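Local coordinates for protein 1-pyrroline-5-carboxylate dehydrogenase (Thermus thermophilus, PDB 1UZB) that probably catalyses the NAD(P)-dependent oxidation of the glutamate semialdehyde formed from 1-pyrroline-5-carboxylate to glutamate, as a member of the aldehyde dehydrogenase family, at residues R52-N57 with S62-T67. Numbering follows the deposited sequence.
Sequences RMVSLN and SEVVGT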
ATOM      1  N   ARG A  52      54.018  17.922   8.485  1.00 18.54           N
ATOM      2  CA  ARG A  52      53.295  16.704   8.827  1.00 19.02           C
ATOM      3  C   ARG A  52      52.700  16.770  10.227  1.00 18.46           C
ATOM      4  O   ARG A  52      53.062  17.629  11.033  1.00 18.81           O
ATOM      5  CB  ARG A  52      54.225  15.492   8.733  1.00 21.36           C
ATOM      6  CG  ARG A  52      55.253  15.407   9.851  1.00 23.98           C
ATOM      7  CD  ARG A  52      56.066  14.127   9.746  1.00 27.23           C
ATOM      8  NE  ARG A  52      56.919  13.917  10.912  1.00 29.36           N
ATOM      9  CZ  ARG A  52      57.711  12.862  11.077  1.00 29.97           C
ATOM     10  NH1 ARG A  52      57.764  11.917  10.148  1.00 30.68           N
ATOM     11  NH2 ARG A  52      58.449  12.749  12.172  1.00 31.06           N
ATOM     12  N   MET A  53      51.781  15.851  10.498  1.00 16.60           N
ATOM     13  CA  MET A  53      51.116  15.754  11.791  1.00 16.47           C
ATOM     14  C   MET A  53      51.448  14.398  12.385  1.00 14.71           C
ATOM     15  O   MET A  53      51.574  13.415  11.660  1.00 15.28           O
ATOM     16  CB  MET A  53      49.605  15.851  11.623  1.00 17.20           C
ATOM     17  CG  MET A  53      49.100  17.179  11.122  1.00 18.20           C
ATOM     18  SD  MET A  53      47.347  17.029  10.780  1.00 18.30           S
ATOM     19  CE  MET A  53      46.688  16.811  12.438  1.00 19.12           C
ATOM     20  N   VAL A  54      51.570  14.344  13.706  1.00 14.07           N
ATOM     21  CA  VAL A  54      51.893  13.099  14.386  1.00 13.23           C
ATOM     22  C   VAL A  54      50.702  12.601  15.195  1.00 12.17           C
ATOM     23  O   VAL A  54      50.022  13.380  15.860  1.00 12.66           O
ATOM     24  CB  VAL A  54      53.090  13.286  15.343  1.00 13.92           C
ATOM     25  CG1 VAL A  54      53.518  11.944  15.911  1.00 14.80           C
ATOM     26  CG2 VAL A  54      54.245  13.948  14.609  1.00 15.16           C
ATOM     27  N   SER A  55      50.443  11.300  15.122  1.00 10.04           N
ATOM     28  CA  SER A  55      49.352  10.702  15.882  1.00 10.32           C
ATOM     29  C   SER A  55      49.975   9.751  16.894  1.00 10.83           C
ATOM     30  O   SER A  55      50.661   8.799  16.527  1.00 11.78           O
ATOM     31  CB  SER A  55      48.402   9.939  14.961  1.00 11.53           C
ATOM     32  OG  SER A  55      47.306   9.426  15.701  1.00 13.58           O
ATOM     33  N   LEU A  56      49.726  10.018  18.171  1.00 10.26           N
ATOM     34  CA  LEU A  56      50.290   9.215  19.248  1.00 11.14           C
ATOM     35  C   LEU A  56      49.348   8.164  19.820  1.00  9.85           C
ATOM     36  O   LEU A  56      48.129   8.243  19.669  1.00 10.64           O
ATOM     37  CB  LEU A  56      50.750  10.133  20.381  1.00 12.42           C
ATOM     38  CG  LEU A  56      51.710  11.261  19.992  1.00 15.16           C
ATOM     39  CD1 LEU A  56      51.993  12.132  21.203  1.00 16.12           C
ATOM     40  CD2 LEU A  56      52.995  10.672  19.441  1.00 15.96           C
ATOM     41  N   ASN A  57      49.942   7.176  20.477  1.00  8.60           N
ATOM     42  CA  ASN A  57      49.204   6.099  21.124  1.00  8.30           C
ATOM     43  C   ASN A  57      48.903   6.608  22.536  1.00  7.78           C
ATOM     44  O   ASN A  57      49.811   6.765  23.345  1.00  7.12           O
ATOM     45  CB  ASN A  57      50.092   4.854  21.187  1.00  8.06           C
ATOM     46  CG  ASN A  57      49.447   3.702  21.924  1.00  9.42           C
ATOM     47  OD1 ASN A  57      48.387   3.845  22.530  1.00  8.02           O
ATOM     48  ND2 ASN A  57      50.096   2.545  21.884  1.00  8.55           N
ATOM     49  N   SER A  62      54.667   7.765  23.836  1.00 12.70           N
ATOM     50  CA  SER A  62      56.001   7.882  23.261  1.00 13.89           C
ATOM     51  C   SER A  62      55.992   7.160  21.915  1.00 14.19           C
ATOM     52  O   SER A  62      56.909   7.312  21.106  1.00 15.41           O
ATOM     53  CB  SER A  62      57.048   7.249  24.183  1.00 14.59           C
ATOM     54  OG  SER A  62      56.819   5.861  24.345  1.00 16.82           O
ATOM     55  N   GLU A  63      54.936   6.385  21.677  1.00 13.37           N
ATOM     56  CA  GLU A  63      54.800   5.629  20.437  1.00 12.73           C
ATOM     57  C   GLU A  63      53.993   6.388  19.391  1.00 12.10           C
ATOM     58  O   GLU A  63      52.883   6.853  19.661  1.00 10.88           O
ATOM     59  CB  GLU A  63      54.121   4.284  20.700  1.00 13.60           C
ATOM     60  CG  GLU A  63      54.686   3.518  21.879  1.00 14.65           C
ATOM     61  CD  GLU A  63      54.130   2.114  21.976  1.00 16.30           C
ATOM     62  OE1 GLU A  63      52.955   1.905  21.603  1.00 15.85           O
ATOM     63  OE2 GLU A  63      54.868   1.220  22.435  1.00 19.28           O
ATOM     64  N   VAL A  64      54.555   6.493  18.194  1.00 10.88           N
ATOM     65  CA  VAL A  64      53.903   7.180  17.087  1.00 11.42           C
ATOM     66  C   VAL A  64      53.139   6.164  16.241  1.00 10.57           C
ATOM     67  O   VAL A  64      53.738   5.328  15.562  1.00 11.76           O
ATOM     68  CB  VAL A  64      54.937   7.901  16.197  1.00 12.10           C
ATOM     69  CG1 VAL A  64      54.247   8.554  15.006  1.00 12.94           C
ATOM     70  CG2 VAL A  64      55.678   8.944  17.013  1.00 14.79           C
ATOM     71  N   VAL A  65      51.812   6.232  16.293  1.00  9.81           N
ATOM     72  CA  VAL A  65      50.988   5.314  15.517  1.00  9.06           C
ATOM     73  C   VAL A  65      51.213   5.581  14.033  1.00 10.19           C
ATOM     74  O   VAL A  65      51.316   4.653  13.234  1.00 11.60           O
ATOM     75  CB  VAL A  65      49.488   5.487  15.859  1.00  9.46           C
ATOM     76  CG1 VAL A  65      48.640   4.583  14.969  1.00 10.53           C
ATOM     77  CG2 VAL A  65      49.254   5.151  17.325  1.00 10.72           C
ATOM     78  N   GLY A  66      51.304   6.858  13.677  1.00 10.03           N
ATOM     79  CA  GLY A  66      51.533   7.222  12.292  1.00 10.45           C
ATOM     80  C   GLY A  66      51.578   8.724  12.132  1.00 10.88           C
ATOM     81  O   GLY A  66      51.332   9.467  13.082  1.00 11.87           O
ATOM     82  N   THR A  67      51.915   9.179  10.933  1.00 11.19           N
ATOM     83  CA  THR A  67      51.958  10.606  10.662  1.00 11.65           C
ATOM     84  C   THR A  67      51.140  10.836   9.409  1.00 10.69           C
ATOM     85  O   THR A  67      50.920   9.913   8.627  1.00 12.39           O
ATOM     86  CB  THR A  67      53.395  11.109  10.407  1.00 12.61           C
ATOM     87  OG1 THR A  67      53.925  10.480   9.233  1.00 13.86           O
ATOM     88  CG2 THR A  67      54.287  10.805  11.600  1.00 13.37           C
TER
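Ser55 grips the opposing strand through both backbone polar groups: its N donates to Gly66 O (2.9 Å) and its O accepts from Val65 N (2.8 Å). Two consecutive residues, Val65 and Gly66, thus stand against the single Ser55, which makes a classic beta bulge in this antiparallel hairpin. Past the bulge, Asn57 N donates to Glu63 O (3.1 Å); at the other end Thr67 CA lies 3.0 Å from Met53 O in a CA-H...O contact.

One side-chain hydrogen bond joins the segments, Asn57 ND2 to Glu63 OE1 (2.9 Å). The side chains run alongside each other, but their amide and carboxylate planes are turned 50° apart, and the oxygen is met on its anti side, out of the carboxylate plane. Asn57 OD1 accepts from Ser59 N in the turn. With an alanine in place of Asn57, both links are gone, which would probably leave Glu63 OE1 without this donor and the turn less firmly held.

Apolar contacts line the face carrying Val54, Leu56 and Val64. Val54 CG1, placed anti to its own N (chi1 -173°), meets Val64 CG1 at 3.6 Å, the two side chains crossing nearly at right angles; Leu56 CD2 reaches Val64 CG2 (4.0 Å). Thr67 CG2 sits over one face of the Arg52 guanidinium, toward its rim, while Thr67 OG1 is hydrogen-bonded to His37 ND1.

On the other face, Ser55 OG bonds to Glu123 and its side chain touches helix 213-226. Strand 52-57 is outermost, within this chain, in a four-stranded mixed sheet; 64-69 also pairs with 36-42. The hairpin thus combines a solvent-facing aliphatic patch with a buried polar link to the protein body.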